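PDB 3OF7: guanine nucleotide exchange factor SRM1 from Saccharomyces cerevisiae, which promotes the exchange of GDP for GTP on the Ran-type GTPases GSP1 and GSP2, binds chromatin and controls RNA metabolism and nuclear transport. Local coordinates for residues 380-392 with 433-445. Sequence-based numbering, arbitrary orientation.
Sequences KSVAAGSHHSVAV and NIILVGCGGQFSV
V437 and C439 project from strand 433-439 onto the hairpin of 380-392 and fill the interface between two sheets. V437 splits its branches: CG1 slides past V392 to lie 3.6 Å from its CG2 and also meets V390 CG1, whereas CG2 packs 3.8 Å from A383 CB. C439 SG, held anti to its own carbonyl carbon (chi1 -57°), rests 3.7 Å from V390 CG2 and lies obliquely to the H388 ring. C439 CB lies 3.2 Å from G385 N, and that nitrogen sits over the centre of one face of the H388 ring. At the turn, H388 NE2 donates to G440 O (3.2 Å), tilted 33° from the carbonyl plane; S386 N adds a weak bond to the same oxygen. A leucine in place of H388 would probably leave G440 O with just that weak bond across the interface. S386 OG reaches out to E266. Toward the other end, two waters link S381 OG to V437 N and I435 O. The strands 381-384 and 433-439 run nearly parallel (16°), yet no direct backbone bond joins them: the inner two-stranded hairpin of one blade packs face to face on the innermost strand, 433-439, of the next in the seven-bladed RCC1 beta-propeller.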
# COMPACT_ATOMS: atom_id res chain seq x y z
N LYS A 380 8.37 -12.92 -1.56
CA LYS A 380 9.37 -11.92 -1.20
C LYS A 380 8.79 -10.51 -0.97
O LYS A 380 9.41 -9.70 -0.29
CB LYS A 380 10.55 -11.91 -2.19
CG LYS A 380 10.18 -11.60 -3.63
CD LYS A 380 11.45 -11.51 -4.49
CE LYS A 380 11.14 -11.08 -5.91
NZ LYS A 380 12.39 -10.70 -6.67
N SER A 381 7.61 -10.23 -1.53
CA SER A 381 6.89 -8.98 -1.25
C SER A 381 5.39 -9.19 -1.42
O SER A 381 4.96 -10.14 -2.06
CB SER A 381 7.37 -7.83 -2.15
OG SER A 381 6.98 -8.02 -3.51
N VAL A 382 4.61 -8.29 -0.84
CA VAL A 382 3.15 -8.40 -0.87
C VAL A 382 2.54 -6.99 -0.92
O VAL A 382 3.12 -6.04 -0.40
CB VAL A 382 2.64 -9.23 0.35
CG1 VAL A 382 3.00 -8.56 1.69
CG2 VAL A 382 1.15 -9.53 0.26
N ALA A 383 1.38 -6.88 -1.57
CA ALA A 383 0.63 -5.63 -1.60
C ALA A 383 -0.85 -5.96 -1.48
O ALA A 383 -1.28 -7.05 -1.85
CB ALA A 383 0.90 -4.88 -2.88
N ALA A 384 -1.62 -5.01 -0.96
CA ALA A 384 -3.05 -5.20 -0.75
C ALA A 384 -3.79 -3.95 -1.15
O ALA A 384 -3.34 -2.83 -0.82
CB ALA A 384 -3.33 -5.54 0.71
N GLY A 385 -4.89 -4.13 -1.86
CA GLY A 385 -5.82 -3.03 -2.18
C GLY A 385 -7.04 -3.22 -1.29
O GLY A 385 -6.96 -3.93 -0.29
N SER A 386 -8.17 -2.61 -1.64
CA SER A 386 -9.31 -2.61 -0.71
C SER A 386 -9.74 -4.03 -0.32
O SER A 386 -9.89 -4.34 0.87
CB SER A 386 -10.49 -1.80 -1.25
OG SER A 386 -10.14 -0.43 -1.32
N HIS A 387 -9.94 -4.88 -1.34
CA HIS A 387 -10.40 -6.26 -1.13
C HIS A 387 -9.69 -7.29 -2.01
O HIS A 387 -10.21 -8.38 -2.24
CB HIS A 387 -11.93 -6.34 -1.29
CG HIS A 387 -12.65 -5.54 -0.25
ND1 HIS A 387 -12.97 -6.05 0.98
CD2 HIS A 387 -13.00 -4.23 -0.23
CE1 HIS A 387 -13.52 -5.10 1.71
NE2 HIS A 387 -13.55 -3.99 1.00
N HIS A 388 -8.49 -6.95 -2.48
CA HIS A 388 -7.67 -7.89 -3.24
C HIS A 388 -6.22 -7.74 -2.80
O HIS A 388 -5.86 -6.79 -2.09
CB HIS A 388 -7.82 -7.66 -4.75
CG HIS A 388 -7.26 -6.36 -5.23
ND1 HIS A 388 -6.07 -6.27 -5.90
CD2 HIS A 388 -7.72 -5.09 -5.11
CE1 HIS A 388 -5.82 -5.00 -6.20
NE2 HIS A 388 -6.81 -4.27 -5.72
N SER A 389 -5.39 -8.69 -3.21
CA SER A 389 -3.98 -8.66 -2.87
C SER A 389 -3.18 -9.21 -4.04
O SER A 389 -3.70 -9.93 -4.89
CB SER A 389 -3.70 -9.50 -1.63
OG SER A 389 -4.61 -9.19 -0.57
N VAL A 390 -1.90 -8.86 -4.05
CA VAL A 390 -0.94 -9.38 -5.00
C VAL A 390 0.36 -9.64 -4.23
O VAL A 390 0.85 -8.76 -3.52
CB VAL A 390 -0.67 -8.40 -6.17
CG1 VAL A 390 0.35 -8.98 -7.17
CG2 VAL A 390 -1.96 -8.02 -6.89
N ALA A 391 0.88 -10.86 -4.35
CA ALA A 391 2.17 -11.21 -3.75
C ALA A 391 3.16 -11.67 -4.83
O ALA A 391 2.75 -12.18 -5.88
CB ALA A 391 1.98 -12.31 -2.70
N VAL A 392 4.45 -11.47 -4.57
CA VAL A 392 5.48 -11.85 -5.54
C VAL A 392 6.29 -13.00 -4.99
O VAL A 392 6.91 -12.87 -3.92
CB VAL A 392 6.40 -10.67 -5.90
CG1 VAL A 392 7.42 -11.10 -6.97
CG2 VAL A 392 5.59 -9.50 -6.39
N ASN A 433 10.65 -10.75 -14.49
CA ASN A 433 10.99 -10.83 -13.10
C ASN A 433 10.27 -9.65 -12.43
O ASN A 433 10.69 -8.51 -12.56
CB ASN A 433 12.52 -10.69 -12.98
CG ASN A 433 13.04 -11.02 -11.60
OD1 ASN A 433 14.03 -10.43 -11.14
ND2 ASN A 433 12.40 -11.98 -10.94
N ILE A 434 9.16 -9.93 -11.74
CA ILE A 434 8.38 -8.87 -11.08
C ILE A 434 9.12 -8.43 -9.81
O ILE A 434 9.49 -9.28 -8.99
CB ILE A 434 6.93 -9.32 -10.75
CG1 ILE A 434 6.15 -9.67 -12.04
CG2 ILE A 434 6.17 -8.25 -9.92
CD1 ILE A 434 6.03 -8.51 -13.05
N ILE A 435 9.33 -7.13 -9.67
CA ILE A 435 10.16 -6.58 -8.59
C ILE A 435 9.30 -5.85 -7.54
O ILE A 435 9.49 -6.04 -6.33
CB ILE A 435 11.26 -5.62 -9.15
CG1 ILE A 435 12.09 -6.29 -10.26
CG2 ILE A 435 12.19 -5.10 -8.03
CD1 ILE A 435 12.82 -7.53 -9.83
N LEU A 436 8.36 -5.03 -8.01
CA LEU A 436 7.51 -4.23 -7.13
C LEU A 436 6.05 -4.43 -7.47
O LEU A 436 5.70 -4.62 -8.64
CB LEU A 436 7.87 -2.74 -7.23
CG LEU A 436 9.29 -2.28 -6.86
CD1 LEU A 436 9.46 -0.79 -7.21
CD2 LEU A 436 9.63 -2.52 -5.39
N VAL A 437 5.18 -4.42 -6.46
CA VAL A 437 3.74 -4.47 -6.67
C VAL A 437 3.04 -3.49 -5.74
O VAL A 437 3.55 -3.20 -4.66
CB VAL A 437 3.14 -5.88 -6.43
CG1 VAL A 437 3.53 -6.83 -7.55
CG2 VAL A 437 3.55 -6.43 -5.06
N GLY A 438 1.89 -2.99 -6.17
CA GLY A 438 1.07 -2.08 -5.37
C GLY A 438 -0.37 -2.23 -5.80
O GLY A 438 -0.64 -2.66 -6.92
N CYS A 439 -1.31 -1.90 -4.92
CA CYS A 439 -2.73 -2.10 -5.20
C CYS A 439 -3.54 -0.94 -4.67
O CYS A 439 -3.19 -0.35 -3.64
CB CYS A 439 -3.24 -3.38 -4.53
SG CYS A 439 -2.38 -4.90 -4.97
N GLY A 440 -4.61 -0.61 -5.39
CA GLY A 440 -5.52 0.46 -4.99
C GLY A 440 -6.91 -0.08 -4.76
O GLY A 440 -7.09 -1.29 -4.50
N GLY A 441 -7.91 0.79 -4.87
CA GLY A 441 -9.29 0.40 -4.61
C GLY A 441 -9.79 -0.67 -5.57
O GLY A 441 -10.40 -1.67 -5.15
N GLN A 442 -9.53 -0.47 -6.86
CA GLN A 442 -10.09 -1.32 -7.91
C GLN A 442 -9.07 -1.73 -8.98
O GLN A 442 -9.44 -2.15 -10.08
CB GLN A 442 -11.27 -0.59 -8.61
CG GLN A 442 -12.40 -0.16 -7.68
CD GLN A 442 -13.64 0.33 -8.43
OE1 GLN A 442 -13.60 0.57 -9.64
NE2 GLN A 442 -14.74 0.48 -7.71
N PHE A 443 -7.78 -1.62 -8.65
CA PHE A 443 -6.73 -1.80 -9.66
C PHE A 443 -5.41 -2.17 -8.99
O PHE A 443 -5.26 -2.03 -7.78
CB PHE A 443 -6.58 -0.52 -10.50
CG PHE A 443 -5.89 0.63 -9.77
CD1 PHE A 443 -6.56 1.33 -8.77
CD2 PHE A 443 -4.59 1.00 -10.11
CE1 PHE A 443 -5.93 2.40 -8.10
CE2 PHE A 443 -3.95 2.06 -9.45
CZ PHE A 443 -4.62 2.76 -8.44
N SER A 444 -4.46 -2.62 -9.80
CA SER A 444 -3.12 -2.98 -9.32
C SER A 444 -2.05 -2.48 -10.29
O SER A 444 -2.32 -2.21 -11.47
CB SER A 444 -3.02 -4.50 -9.16
OG SER A 444 -4.11 -5.01 -8.41
N VAL A 445 -0.82 -2.35 -9.78
CA VAL A 445 0.31 -1.90 -10.58
C VAL A 445 1.50 -2.78 -10.22
O VAL A 445 1.67 -3.14 -9.05
CB VAL A 445 0.68 -0.42 -10.29
CG1 VAL A 445 1.89 0.03 -11.13
CG2 VAL A 445 -0.52 0.51 -10.53
O HOH W 1 6.59 -4.84 -3.95
O HOH W 2 9.40 -8.41 -4.77
O HOH W 3 5.13 -4.28 -1.77